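Local coordinates for plasmin and fibronectin-binding protein A (Streptococcus pneumoniae, PDB 4MR0) that acts as a surface adhesin and invasin that depends on fibronectin, binding human fibronectin, plasmin, plasminogen and serum albumin, at residues R380-T385 with N414-K419; D386-G391 with Q430-E435; S462-T467 with I483-V488; V466-I471 with V494-I499. All coordinates share one frame; numbering follows the deposited sequence.

The four contacts illustrate how a parallel beta-helix is held together. Contacts 1, 2 and 4 join successive coils, whereas contact 3 spans the inside of one coil. Phe381 ties contact 1 to contact 2: its ring packs on Val387, Ile389 and Val431. Contacts 2 and 3 are joined by probable hydrogen bonds of Val431 O and Ile433 N with the Thr465 backbone. Contacts 3 and 4 share Val466 and Thr467; from the facing strand Leu485 touches Val494, and Ile483 touches Ile471 and Ile499. Contacts 1 and 3 stay about 6 Å apart at their nearest atoms. A bound calcium ion lies about 3 Å from the Asp386 side chain and about 10 Å from that of Phe381.

Contact 1. Residues R380-T385 with N414-K419; sequences RFTGFT and NAYSYK
Arg380 and Phe381 pair in parallel with Asn414 and Ala415: Phe381 N donates to Asn414 O at 3.2 Å, Tyr416 N donates to Phe381 O at 3.0 Å, and both chains then run on as loops. The Arg380 chain is extended, and its guanidinium lies flat on the Tyr416 ring, with centres 4.0 Å apart and planes 14° from parallel. CE1 of the tyrosine sits over the middle of the guanidinium, while Asn414 presents ND2 to the guanidinium edge and uses OD1 to bind Arg449. Thr382 closes the opposite face of the phenol through a CH-pi contact, its CB 4.1 Å from the ring centroid, so the ring is clamped between an arginine and a threonine. With OG1 anti to the backbone N (chi1 179°), Thr382 also accepts a weak bond from Tyr418 N at 2.8 Å and is bonded to Gln354. A water bridges Gly383 N and Tyr416 O. On the other face of the sheet, Phe381 CZ packs 3.6 Å from Ala415 CB. Such in-register parallel pairing of consecutive coils, giving way to irregular loops at the strand ends, is typical of the pectate lyase-like parallel beta-helix.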
loop_
_atom_site.group_PDB
_atom_site.type_symbol
_atom_site.label_atom_id
_atom_site.label_comp_id
_atom_site.label_asym_id
_atom_site.label_seq_id
_atom_site.Cartn_x
_atom_site.Cartn_y
_atom_site.Cartn_z
ATOM N N ARG A 380 -2.376 2.645 -3.621
ATOM C CA ARG A 380 -3.221 2.267 -4.748
ATOM C C ARG A 380 -4.131 1.127 -4.317
ATOM O O ARG A 380 -3.663 0.117 -3.784
ATOM C CB ARG A 380 -2.364 1.834 -5.941
ATOM C CG ARG A 380 -3.167 1.233 -7.094
ATOM C CD ARG A 380 -2.288 1.046 -8.326
ATOM N NE ARG A 380 -3.001 0.435 -9.446
ATOM C CZ ARG A 380 -3.157 -0.874 -9.618
ATOM N NH1 ARG A 380 -2.654 -1.733 -8.741
ATOM N NH2 ARG A 380 -3.806 -1.326 -10.683
ATOM N N PHE A 381 -5.428 1.278 -4.559
ATOM C CA PHE A 381 -6.365 0.249 -4.137
ATOM C C PHE A 381 -7.711 0.283 -4.849
ATOM O O PHE A 381 -8.118 1.309 -5.401
ATOM C CB PHE A 381 -6.631 0.397 -2.632
ATOM C CG PHE A 381 -7.213 1.740 -2.252
ATOM C CD1 PHE A 381 -6.386 2.844 -2.040
ATOM C CD2 PHE A 381 -8.593 1.913 -2.157
ATOM C CE1 PHE A 381 -6.928 4.103 -1.742
ATOM C CE2 PHE A 381 -9.144 3.173 -1.860
ATOM C CZ PHE A 381 -8.308 4.265 -1.654
ATOM N N THR A 382 -8.390 -0.862 -4.823
ATOM C CA THR A 382 -9.733 -1.001 -5.368
ATOM C C THR A 382 -10.466 -1.848 -4.335
ATOM O O THR A 382 -9.898 -2.795 -3.798
ATOM C CB THR A 382 -9.771 -1.732 -6.749
ATOM O OG1 THR A 382 -11.134 -1.849 -7.188
ATOM C CG2 THR A 382 -9.170 -3.135 -6.646
ATOM N N GLY A 383 -11.711 -1.502 -4.035
ATOM C CA GLY A 383 -12.456 -2.274 -3.060
ATOM C C GLY A 383 -12.255 -1.934 -1.589
ATOM O O GLY A 383 -12.252 -2.831 -0.749
ATOM N N PHE A 384 -12.066 -0.655 -1.269
ATOM C CA PHE A 384 -11.919 -0.223 0.129
ATOM C C PHE A 384 -13.114 0.671 0.462
ATOM O O PHE A 384 -13.670 1.320 -0.418
ATOM C CB PHE A 384 -10.649 0.615 0.345
ATOM C CG PHE A 384 -9.382 -0.188 0.512
ATOM C CD1 PHE A 384 -9.381 -1.576 0.390
ATOM C CD2 PHE A 384 -8.175 0.466 0.761
ATOM C CE1 PHE A 384 -8.192 -2.303 0.512
ATOM C CE2 PHE A 384 -6.981 -0.249 0.885
ATOM C CZ PHE A 384 -6.992 -1.640 0.758
ATOM N N THR A 385 -13.492 0.714 1.733
ATOM C CA THR A 385 -14.592 1.565 2.168
ATOM C C THR A 385 -14.154 2.291 3.436
ATOM O O THR A 385 -13.633 1.671 4.365
ATOM C CB THR A 385 -15.863 0.747 2.450
ATOM O OG1 THR A 385 -16.191 -0.036 1.291
ATOM C CG2 THR A 385 -17.035 1.679 2.769
ATOM N N ASN A 414 -3.727 6.461 -5.940
ATOM C CA ASN A 414 -4.551 5.974 -7.036
ATOM C C ASN A 414 -5.655 5.043 -6.554
ATOM O O ASN A 414 -5.434 3.843 -6.396
ATOM C CB ASN A 414 -3.646 5.251 -8.046
ATOM C CG ASN A 414 -4.374 4.840 -9.313
ATOM O OD1 ASN A 414 -5.577 5.048 -9.453
ATOM N ND2 ASN A 414 -3.634 4.246 -10.252
ATOM N N ALA A 415 -6.836 5.601 -6.298
ATOM C CA ALA A 415 -7.983 4.801 -5.867
ATOM C C ALA A 415 -8.735 4.505 -7.151
ATOM O O ALA A 415 -9.453 5.363 -7.661
ATOM C CB ALA A 415 -8.872 5.596 -4.917
ATOM N N TYR A 416 -8.570 3.289 -7.663
ATOM C CA TYR A 416 -9.198 2.905 -8.916
ATOM C C TYR A 416 -10.243 1.809 -8.770
ATOM O O TYR A 416 -10.521 1.342 -7.670
ATOM C CB TYR A 416 -8.119 2.462 -9.909
ATOM C CG TYR A 416 -7.546 1.088 -9.632
ATOM C CD1 TYR A 416 -6.691 0.864 -8.550
ATOM C CD2 TYR A 416 -7.884 0.001 -10.441
ATOM C CE1 TYR A 416 -6.186 -0.416 -8.281
ATOM C CE2 TYR A 416 -7.390 -1.274 -10.185
ATOM C CZ TYR A 416 -6.543 -1.478 -9.108
ATOM O OH TYR A 416 -6.051 -2.741 -8.878
ATOM N N SER A 417 -10.816 1.402 -9.899
ATOM C CA SER A 417 -11.841 0.369 -9.913
ATOM C C SER A 417 -11.346 -0.898 -10.600
ATOM O O SER A 417 -10.756 -0.841 -11.677
ATOM C CB SER A 417 -13.091 0.890 -10.625
ATOM O OG SER A 417 -13.624 2.024 -9.954
ATOM N N TYR A 418 -11.593 -2.041 -9.967
ATOM C CA TYR A 418 -11.185 -3.339 -10.499
ATOM C C TYR A 418 -11.816 -3.564 -11.876
ATOM O O TYR A 418 -13.011 -3.336 -12.056
ATOM C CB TYR A 418 -11.630 -4.454 -9.549
ATOM C CG TYR A 418 -11.080 -5.822 -9.909
ATOM C CD1 TYR A 418 -9.714 -6.089 -9.811
ATOM C CD2 TYR A 418 -11.923 -6.846 -10.356
ATOM C CE1 TYR A 418 -9.192 -7.340 -10.150
ATOM C CE2 TYR A 418 -11.411 -8.102 -10.702
ATOM C CZ TYR A 418 -10.045 -8.341 -10.597
ATOM O OH TYR A 418 -9.518 -9.567 -10.946
ATOM N N LYS A 419 -11.011 -4.006 -12.839
ATOM C CA LYS A 419 -11.505 -4.255 -14.192
ATOM C C LYS A 419 -12.519 -5.396 -14.203
ATOM O O LYS A 419 -12.150 -6.564 -14.092
ATOM C CB LYS A 419 -10.340 -4.584 -15.129
ATOM C CG LYS A 419 -10.757 -4.832 -16.575
ATOM C CD LYS A 419 -9.559 -4.795 -17.504
ATOM C CE LYS A 419 -9.984 -4.895 -18.960
ATOM N NZ LYS A 419 -8.844 -4.634 -19.886
HETATM O O HOH W 1 -12.960 0.293 -6.368
#

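Contact 2. Residues D386-G391 with Q430-E435; sequences DVLIKG and QVVIAE
Val387 to Lys390 pair residue for residue with Val431 to Ala434, two neighbouring rungs of a parallel beta-helix whose strand axes lie 4.8 Å apart and only 6° from parallel. The backbone bonds alternate between the chains, and the central one, from Ile389 N to Val432 O at 2.8 Å, is almost straight. At the bend that follows, Gly391, with positive phi, donates N to Ala434 O at 3.2 Å, in the carbonyl plane. Similar side chains line up coil after coil: Ile389 and Ile433 run side by side on the inner face, sharing the chi1 near -60° that sets CG1 beside the backbone N, with Ile389 CD1 4.1 Å from Ile433 CG1. On the outer face Leu388 CD1 rests 3.6 Å from Val432 CG1. Farther along, Lys390 and Glu435 lie side by side, the lysine bent near its end, and NZ of Lys390 stays 5.3 Å from OE1 of Glu435, short of a salt bridge. At the corner before the strand, the Asp386 side chain lies about 3 Å from a bound calcium ion. In the next shell, Phe381 and Val413 pack against the inner isoleucines and valines, and Asn436 ND2 gives Ile389 O a further hydrogen bond.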
loop_
_atom_site.group_PDB
_atom_site.type_symbol
_atom_site.label_atom_id
_atom_site.label_comp_id
_atom_site.label_asym_id
_atom_site.label_seq_id
_atom_site.Cartn_x
_atom_site.Cartn_y
_atom_site.Cartn_z
ATOM N N ASP A 386 -14.348 3.605 3.462
ATOM C CA ASP A 386 -13.956 4.430 4.603
ATOM C C ASP A 386 -12.438 4.391 4.760
ATOM O O ASP A 386 -11.890 3.690 5.614
ATOM C CB ASP A 386 -14.643 3.951 5.889
ATOM C CG ASP A 386 -14.283 4.805 7.100
ATOM O OD1 ASP A 386 -13.756 5.929 6.914
ATOM O OD2 ASP A 386 -14.537 4.357 8.243
ATOM N N VAL A 387 -11.771 5.156 3.906
ATOM C CA VAL A 387 -10.321 5.239 3.897
ATOM C C VAL A 387 -9.888 6.657 4.207
ATOM O O VAL A 387 -10.539 7.621 3.789
ATOM C CB VAL A 387 -9.764 4.874 2.510
ATOM C CG1 VAL A 387 -8.248 4.931 2.525
ATOM C CG2 VAL A 387 -10.253 3.493 2.101
ATOM N N LEU A 388 -8.793 6.784 4.947
ATOM C CA LEU A 388 -8.259 8.092 5.281
ATOM C C LEU A 388 -6.766 8.097 4.983
ATOM O O LEU A 388 -5.991 7.372 5.612
ATOM C CB LEU A 388 -8.500 8.429 6.760
ATOM C CG LEU A 388 -7.884 9.760 7.228
ATOM C CD1 LEU A 388 -8.457 10.911 6.397
ATOM C CD2 LEU A 388 -8.164 9.976 8.717
ATOM N N ILE A 389 -6.381 8.897 3.996
ATOM C CA ILE A 389 -4.987 9.048 3.591
ATOM C C ILE A 389 -4.678 10.488 3.976
ATOM O O ILE A 389 -5.026 11.426 3.249
ATOM C CB ILE A 389 -4.844 8.859 2.075
ATOM C CG1 ILE A 389 -5.347 7.462 1.695
ATOM C CG2 ILE A 389 -3.391 9.043 1.666
ATOM C CD1 ILE A 389 -5.767 7.322 0.244
ATOM N N LYS A 390 -4.019 10.654 5.118
ATOM C CA LYS A 390 -3.755 11.987 5.644
ATOM C C LYS A 390 -2.362 12.295 6.174
ATOM O O LYS A 390 -1.727 11.468 6.843
ATOM C CB LYS A 390 -4.790 12.261 6.736
ATOM C CG LYS A 390 -4.633 13.569 7.481
ATOM C CD LYS A 390 -5.919 13.876 8.231
ATOM C CE LYS A 390 -5.667 14.161 9.699
ATOM N NZ LYS A 390 -5.110 12.968 10.396
ATOM N N GLY A 391 -1.904 13.509 5.869
ATOM C CA GLY A 391 -0.609 13.973 6.338
ATOM C C GLY A 391 0.619 13.217 5.880
ATOM O O GLY A 391 1.650 13.236 6.562
ATOM N N GLN A 430 -16.322 6.537 0.264
ATOM C CA GLN A 430 -15.874 7.170 1.496
ATOM C C GLN A 430 -14.355 7.195 1.573
ATOM O O GLN A 430 -13.754 6.610 2.474
ATOM C CB GLN A 430 -16.449 6.425 2.706
ATOM C CG GLN A 430 -17.972 6.455 2.772
ATOM C CD GLN A 430 -18.536 5.505 3.815
ATOM O OE1 GLN A 430 -19.142 4.484 3.479
ATOM N NE2 GLN A 430 -18.332 5.833 5.085
ATOM N N VAL A 431 -13.737 7.871 0.614
ATOM C CA VAL A 431 -12.293 7.990 0.591
ATOM C C VAL A 431 -11.934 9.443 0.839
ATOM O O VAL A 431 -12.430 10.344 0.154
ATOM C CB VAL A 431 -11.692 7.559 -0.771
ATOM C CG1 VAL A 431 -10.187 7.780 -0.759
ATOM C CG2 VAL A 431 -12.013 6.092 -1.053
ATOM N N VAL A 432 -11.074 9.666 1.826
ATOM C CA VAL A 432 -10.631 11.011 2.152
ATOM C C VAL A 432 -9.126 11.086 1.947
ATOM O O VAL A 432 -8.366 10.293 2.507
ATOM C CB VAL A 432 -10.979 11.380 3.620
ATOM C CG1 VAL A 432 -10.420 12.764 3.967
ATOM C CG2 VAL A 432 -12.486 11.364 3.810
ATOM N N ILE A 433 -8.714 12.032 1.111
ATOM C CA ILE A 433 -7.311 12.270 0.802
ATOM C C ILE A 433 -7.092 13.705 1.261
ATOM O O ILE A 433 -7.466 14.652 0.569
ATOM C CB ILE A 433 -7.071 12.144 -0.715
ATOM C CG1 ILE A 433 -7.447 10.728 -1.164
ATOM C CG2 ILE A 433 -5.619 12.426 -1.048
ATOM C CD1 ILE A 433 -7.542 10.565 -2.669
ATOM N N ALA A 434 -6.482 13.868 2.429
ATOM C CA ALA A 434 -6.307 15.203 2.979
ATOM C C ALA A 434 -4.951 15.540 3.563
ATOM O O ALA A 434 -4.254 14.681 4.091
ATOM C CB ALA A 434 -7.365 15.431 4.041
ATOM N N GLU A 435 -4.593 16.814 3.454
ATOM C CA GLU A 435 -3.359 17.329 4.026
ATOM C C GLU A 435 -2.079 16.557 3.709
ATOM O O GLU A 435 -1.196 16.439 4.560
ATOM C CB GLU A 435 -3.536 17.432 5.546
ATOM C CG GLU A 435 -4.714 18.315 5.971
ATOM C CD GLU A 435 -5.344 17.875 7.286
ATOM O OE1 GLU A 435 -4.624 17.796 8.309
ATOM O OE2 GLU A 435 -6.569 17.611 7.298
#

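Contact 3. Residues S462-T467 with I483-V488; sequences SDITVT and IELLRV
Ile464 and Val466 face Leu485 and Val488 across the inside of a single coil, and the two segments meet through carbon alone, with no hydrogen bond between them. The two backbones diverge like the sides of a wedge. At its narrow end the CA atoms of Ser462 and Val488 are 5.6 Å apart, and toward the other end those of Val466 and Ile483 are separated by 9.2 Å. Leu485 supplies the main bump in the wider part: its CD2 methyl enters the notch between two methyls of the facing strand, 4.2 Å from Ile464 CG2 and 4.3 Å from Val466 CG2. Ile464 divides its branches between two partners. With chi1 at -56°, CG2 stands anti to the backbone N and meets the leucine, while CG1, beside that N, leans the other way to touch Val488 CG1 at 3.8 Å. The same valine methyl settles into the angle between the Ile464 side chain and the Ser462 backbone, reaching Ser462 CA at 4.3 Å. Val450 and Leu492 pack around these groups from adjoining coils, and Ile508 adds to the Leu485 side. Outside the coil, Glu484 forms salt bridges with Lys446 and Arg449. Interlocking aliphatic side chains from facing sheets, repeated turn after turn, form the hydrophobic interior typical of a parallel beta-helix, here in and at the edge of the fourth PbH1 repeat.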
loop_
_atom_site.group_PDB
_atom_site.type_symbol
_atom_site.label_atom_id
_atom_site.label_comp_id
_atom_site.label_asym_id
_atom_site.label_seq_id
_atom_site.Cartn_x
_atom_site.Cartn_y
_atom_site.Cartn_z
ATOM N N SER A 462 -18.132 6.724 -4.897
ATOM C CA SER A 462 -18.776 7.897 -4.316
ATOM C C SER A 462 -18.199 8.310 -2.973
ATOM O O SER A 462 -17.427 7.571 -2.361
ATOM C CB SER A 462 -20.274 7.630 -4.162
ATOM O OG SER A 462 -20.477 6.454 -3.403
ATOM N N ASP A 463 -18.591 9.500 -2.520
ATOM C CA ASP A 463 -18.129 10.051 -1.250
ATOM C C ASP A 463 -16.610 10.134 -1.271
ATOM O O ASP A 463 -15.920 9.471 -0.502
ATOM C CB ASP A 463 -18.617 9.177 -0.094
ATOM C CG ASP A 463 -20.131 9.165 0.017
ATOM O OD1 ASP A 463 -20.714 10.219 0.351
ATOM O OD2 ASP A 463 -20.741 8.106 -0.242
ATOM N N ILE A 464 -16.109 10.965 -2.178
ATOM C CA ILE A 464 -14.681 11.162 -2.367
ATOM C C ILE A 464 -14.348 12.586 -1.937
ATOM O O ILE A 464 -14.987 13.533 -2.394
ATOM C CB ILE A 464 -14.296 11.013 -3.858
ATOM C CG1 ILE A 464 -14.752 9.648 -4.392
ATOM C CG2 ILE A 464 -12.799 11.205 -4.023
ATOM C CD1 ILE A 464 -14.196 8.452 -3.623
ATOM N N THR A 465 -13.345 12.733 -1.076
ATOM C CA THR A 465 -12.936 14.049 -0.592
ATOM C C THR A 465 -11.437 14.258 -0.759
ATOM O O THR A 465 -10.630 13.463 -0.265
ATOM C CB THR A 465 -13.286 14.233 0.907
ATOM O OG1 THR A 465 -14.706 14.171 1.081
ATOM C CG2 THR A 465 -12.774 15.577 1.426
ATOM N N VAL A 466 -11.071 15.327 -1.459
ATOM C CA VAL A 466 -9.671 15.673 -1.680
ATOM C C VAL A 466 -9.525 17.104 -1.167
ATOM O O VAL A 466 -9.907 18.066 -1.852
ATOM C CB VAL A 466 -9.302 15.619 -3.175
ATOM C CG1 VAL A 466 -7.827 15.939 -3.349
ATOM C CG2 VAL A 466 -9.621 14.231 -3.748
ATOM N N THR A 467 -8.966 17.242 0.032
ATOM C CA THR A 467 -8.841 18.559 0.650
ATOM C C THR A 467 -7.495 18.908 1.262
ATOM O O THR A 467 -6.788 18.046 1.779
ATOM C CB THR A 467 -9.877 18.722 1.775
ATOM O OG1 THR A 467 -9.697 17.659 2.726
ATOM C CG2 THR A 467 -11.290 18.673 1.225
ATOM N N ILE A 483 -4.300 16.459 -10.458
ATOM C CA ILE A 483 -5.389 15.776 -9.768
ATOM C C ILE A 483 -6.480 15.371 -10.753
ATOM O O ILE A 483 -7.087 16.224 -11.411
ATOM C CB ILE A 483 -6.016 16.683 -8.687
ATOM C CG1 ILE A 483 -4.950 17.068 -7.657
ATOM C CG2 ILE A 483 -7.202 15.969 -8.021
ATOM C CD1 ILE A 483 -5.438 18.040 -6.604
ATOM N N GLU A 484 -6.728 14.067 -10.844
ATOM C CA GLU A 484 -7.742 13.535 -11.739
ATOM C C GLU A 484 -8.861 12.836 -10.981
ATOM O O GLU A 484 -8.618 11.968 -10.141
ATOM C CB GLU A 484 -7.125 12.545 -12.734
ATOM C CG GLU A 484 -8.158 11.611 -13.359
ATOM C CD GLU A 484 -7.551 10.588 -14.300
ATOM O OE1 GLU A 484 -6.501 10.000 -13.954
ATOM O OE2 GLU A 484 -8.136 10.362 -15.381
ATOM N N LEU A 485 -10.090 13.220 -11.299
ATOM C CA LEU A 485 -11.276 12.638 -10.692
ATOM C C LEU A 485 -12.134 12.184 -11.857
ATOM O O LEU A 485 -12.708 13.004 -12.583
ATOM C CB LEU A 485 -11.985 13.688 -9.840
ATOM C CG LEU A 485 -11.058 14.053 -8.676
ATOM C CD1 LEU A 485 -11.166 15.512 -8.327
ATOM C CD2 LEU A 485 -11.380 13.152 -7.490
ATOM N N LEU A 486 -12.207 10.869 -12.031
ATOM C CA LEU A 486 -12.938 10.273 -13.135
ATOM C C LEU A 486 -14.126 9.413 -12.722
ATOM O O LEU A 486 -13.984 8.439 -11.982
ATOM C CB LEU A 486 -11.966 9.441 -13.981
ATOM C CG LEU A 486 -12.521 8.654 -15.171
ATOM C CD1 LEU A 486 -13.102 9.608 -16.218
ATOM C CD2 LEU A 486 -11.399 7.819 -15.776
ATOM N N ARG A 487 -15.297 9.797 -13.223
ATOM C CA ARG A 487 -16.554 9.109 -12.979
ATOM C C ARG A 487 -16.972 8.869 -11.537
ATOM O O ARG A 487 -17.380 7.760 -11.176
ATOM C CB ARG A 487 -16.587 7.781 -13.740
ATOM C CG ARG A 487 -16.449 7.953 -15.235
ATOM C CD ARG A 487 -16.838 6.698 -15.997
ATOM N NE ARG A 487 -16.438 6.826 -17.393
ATOM C CZ ARG A 487 -15.201 6.626 -17.831
ATOM N NH1 ARG A 487 -14.245 6.273 -16.987
ATOM N NH2 ARG A 487 -14.913 6.811 -19.110
ATOM N N VAL A 488 -16.876 9.908 -10.712
ATOM C CA VAL A 488 -17.313 9.808 -9.327
ATOM C C VAL A 488 -18.826 10.028 -9.418
ATOM O O VAL A 488 -19.289 11.037 -9.962
ATOM C CB VAL A 488 -16.651 10.896 -8.445
ATOM C CG1 VAL A 488 -17.175 10.806 -7.019
ATOM C CG2 VAL A 488 -15.139 10.716 -8.459
#

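Contact 4. Residues V466-I471 with V494-I499; sequences VTKNVI and VSENSI
Two torsions of Asn497 aim its amide at Val466 and Asn469 of the coil before: chi1 of -65° sets CG beside its own backbone N, and chi2 of -73° turns the amide so that both its ends are used. ND2 donates to Val466 O at 2.8 Å from well above the carbonyl plane, 51° out of it, while Ser495 N reaches the same oxygen from the opposite face at 3.0 Å. OD1 in turn accepts from Asn469 N at 2.9 Å, so one side chain bridges the bend where the two strands are interrupted. Asn497, bonding the preceding coil through both ends of its amide, is a step of an asparagine ladder, a recognised feature of parallel beta-helix turns. Lys468 and Glu496, both with positive phi, occupy matching places at the bend and extend alongside each other; NZ of Lys468 is 4.5 Å from OE1 of Glu496, beyond a salt bridge. After the turn, parallel pairing resumes with Ser498 N bonded to Asn469 O and Ile471 N to Ser498 O, both at 2.8 Å. The ladder continues beyond this pair of coils, since Asn520 ND2 binds Val494 O just as Asn497 binds Val466. Strand 462-473 is flanked by 431-440, strand 490-500 by 515-523, and across the interior Ile483 of strand 483-486 packs on Ile471 and Ile499.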
loop_
_atom_site.group_PDB
_atom_site.type_symbol
_atom_site.label_atom_id
_atom_site.label_comp_id
_atom_site.label_asym_id
_atom_site.label_seq_id
_atom_site.Cartn_x
_atom_site.Cartn_y
_atom_site.Cartn_z
ATOM N N VAL A 466 -11.071 15.327 -1.459
ATOM C CA VAL A 466 -9.671 15.673 -1.680
ATOM C C VAL A 466 -9.525 17.104 -1.167
ATOM O O VAL A 466 -9.907 18.066 -1.852
ATOM C CB VAL A 466 -9.302 15.619 -3.175
ATOM C CG1 VAL A 466 -7.827 15.939 -3.349
ATOM C CG2 VAL A 466 -9.621 14.231 -3.748
ATOM N N THR A 467 -8.966 17.242 0.032
ATOM C CA THR A 467 -8.841 18.559 0.650
ATOM C C THR A 467 -7.495 18.908 1.262
ATOM O O THR A 467 -6.788 18.046 1.779
ATOM C CB THR A 467 -9.877 18.722 1.775
ATOM O OG1 THR A 467 -9.697 17.659 2.726
ATOM C CG2 THR A 467 -11.290 18.673 1.225
ATOM N N LYS A 468 -7.178 20.200 1.221
ATOM C CA LYS A 468 -5.960 20.738 1.807
ATOM C C LYS A 468 -4.655 20.026 1.491
ATOM O O LYS A 468 -3.734 20.027 2.301
ATOM C CB LYS A 468 -6.134 20.849 3.326
ATOM C CG LYS A 468 -7.168 21.903 3.729
ATOM C CD LYS A 468 -7.239 22.118 5.234
ATOM C CE LYS A 468 -8.167 23.298 5.559
ATOM N NZ LYS A 468 -8.339 23.532 7.027
ATOM N N ASN A 469 -4.571 19.422 0.314
ATOM C CA ASN A 469 -3.341 18.766 -0.087
ATOM C C ASN A 469 -2.451 19.817 -0.742
ATOM O O ASN A 469 -2.945 20.796 -1.314
ATOM C CB ASN A 469 -3.623 17.650 -1.090
ATOM C CG ASN A 469 -4.478 16.555 -0.510
ATOM O OD1 ASN A 469 -5.698 16.552 -0.667
ATOM N ND2 ASN A 469 -3.845 15.620 0.173
ATOM N N VAL A 470 -1.143 19.609 -0.657
ATOM C CA VAL A 470 -0.188 20.527 -1.259
ATOM C C VAL A 470 0.636 19.780 -2.297
ATOM O O VAL A 470 1.375 18.850 -1.969
ATOM C CB VAL A 470 0.766 21.126 -0.205
ATOM C CG1 VAL A 470 1.832 21.975 -0.891
ATOM C CG2 VAL A 470 -0.020 21.963 0.789
ATOM N N ILE A 471 0.499 20.191 -3.550
ATOM C CA ILE A 471 1.222 19.564 -4.634
ATOM C C ILE A 471 2.299 20.491 -5.193
ATOM O O ILE A 471 2.000 21.566 -5.710
ATOM C CB ILE A 471 0.258 19.170 -5.770
ATOM C CG1 ILE A 471 -0.776 18.170 -5.240
ATOM C CG2 ILE A 471 1.039 18.579 -6.949
ATOM C CD1 ILE A 471 -1.804 17.723 -6.273
ATOM N N VAL A 494 -13.604 18.635 -3.697
ATOM C CA VAL A 494 -12.209 18.943 -4.011
ATOM C C VAL A 494 -12.043 20.391 -3.575
ATOM O O VAL A 494 -12.454 21.309 -4.292
ATOM C CB VAL A 494 -11.934 18.813 -5.526
ATOM C CG1 VAL A 494 -10.441 18.948 -5.798
ATOM C CG2 VAL A 494 -12.455 17.473 -6.029
ATOM N N SER A 495 -11.452 20.604 -2.403
ATOM C CA SER A 495 -11.328 21.966 -1.896
ATOM C C SER A 495 -10.064 22.307 -1.134
ATOM O O SER A 495 -9.425 21.449 -0.534
ATOM C CB SER A 495 -12.527 22.279 -1.000
ATOM O OG SER A 495 -13.743 22.030 -1.672
ATOM N N GLU A 496 -9.725 23.591 -1.165
ATOM C CA GLU A 496 -8.561 24.128 -0.476
ATOM C C GLU A 496 -7.233 23.427 -0.731
ATOM O O GLU A 496 -6.353 23.398 0.134
ATOM C CB GLU A 496 -8.851 24.201 1.023
ATOM C CG GLU A 496 -10.008 25.146 1.332
ATOM C CD GLU A 496 -10.316 25.250 2.810
ATOM O OE1 GLU A 496 -10.892 24.295 3.378
ATOM O OE2 GLU A 496 -9.975 26.292 3.405
ATOM N N ASN A 497 -7.081 22.877 -1.929
ATOM C CA ASN A 497 -5.840 22.222 -2.290
ATOM C C ASN A 497 -4.932 23.289 -2.906
ATOM O O ASN A 497 -5.419 24.229 -3.545
ATOM C CB ASN A 497 -6.105 21.102 -3.304
ATOM C CG ASN A 497 -6.956 19.976 -2.728
ATOM O OD1 ASN A 497 -6.484 19.179 -1.918
ATOM N ND2 ASN A 497 -8.218 19.914 -3.141
ATOM N N SER A 498 -3.624 23.156 -2.696
ATOM C CA SER A 498 -2.651 24.094 -3.253
ATOM C C SER A 498 -1.787 23.362 -4.279
ATOM O O SER A 498 -1.136 22.367 -3.959
ATOM C CB SER A 498 -1.754 24.676 -2.154
ATOM O OG SER A 498 -2.469 25.549 -1.298
ATOM N N ILE A 499 -1.783 23.856 -5.512
ATOM C CA ILE A 499 -1.002 23.239 -6.575
ATOM C C ILE A 499 0.049 24.189 -7.152
ATOM O O ILE A 499 -0.289 25.202 -7.767
ATOM C CB ILE A 499 -1.920 22.757 -7.713
ATOM C CG1 ILE A 499 -2.992 21.822 -7.146
ATOM C CG2 ILE A 499 -1.098 22.042 -8.777
ATOM C CD1 ILE A 499 -3.975 21.309 -8.173
#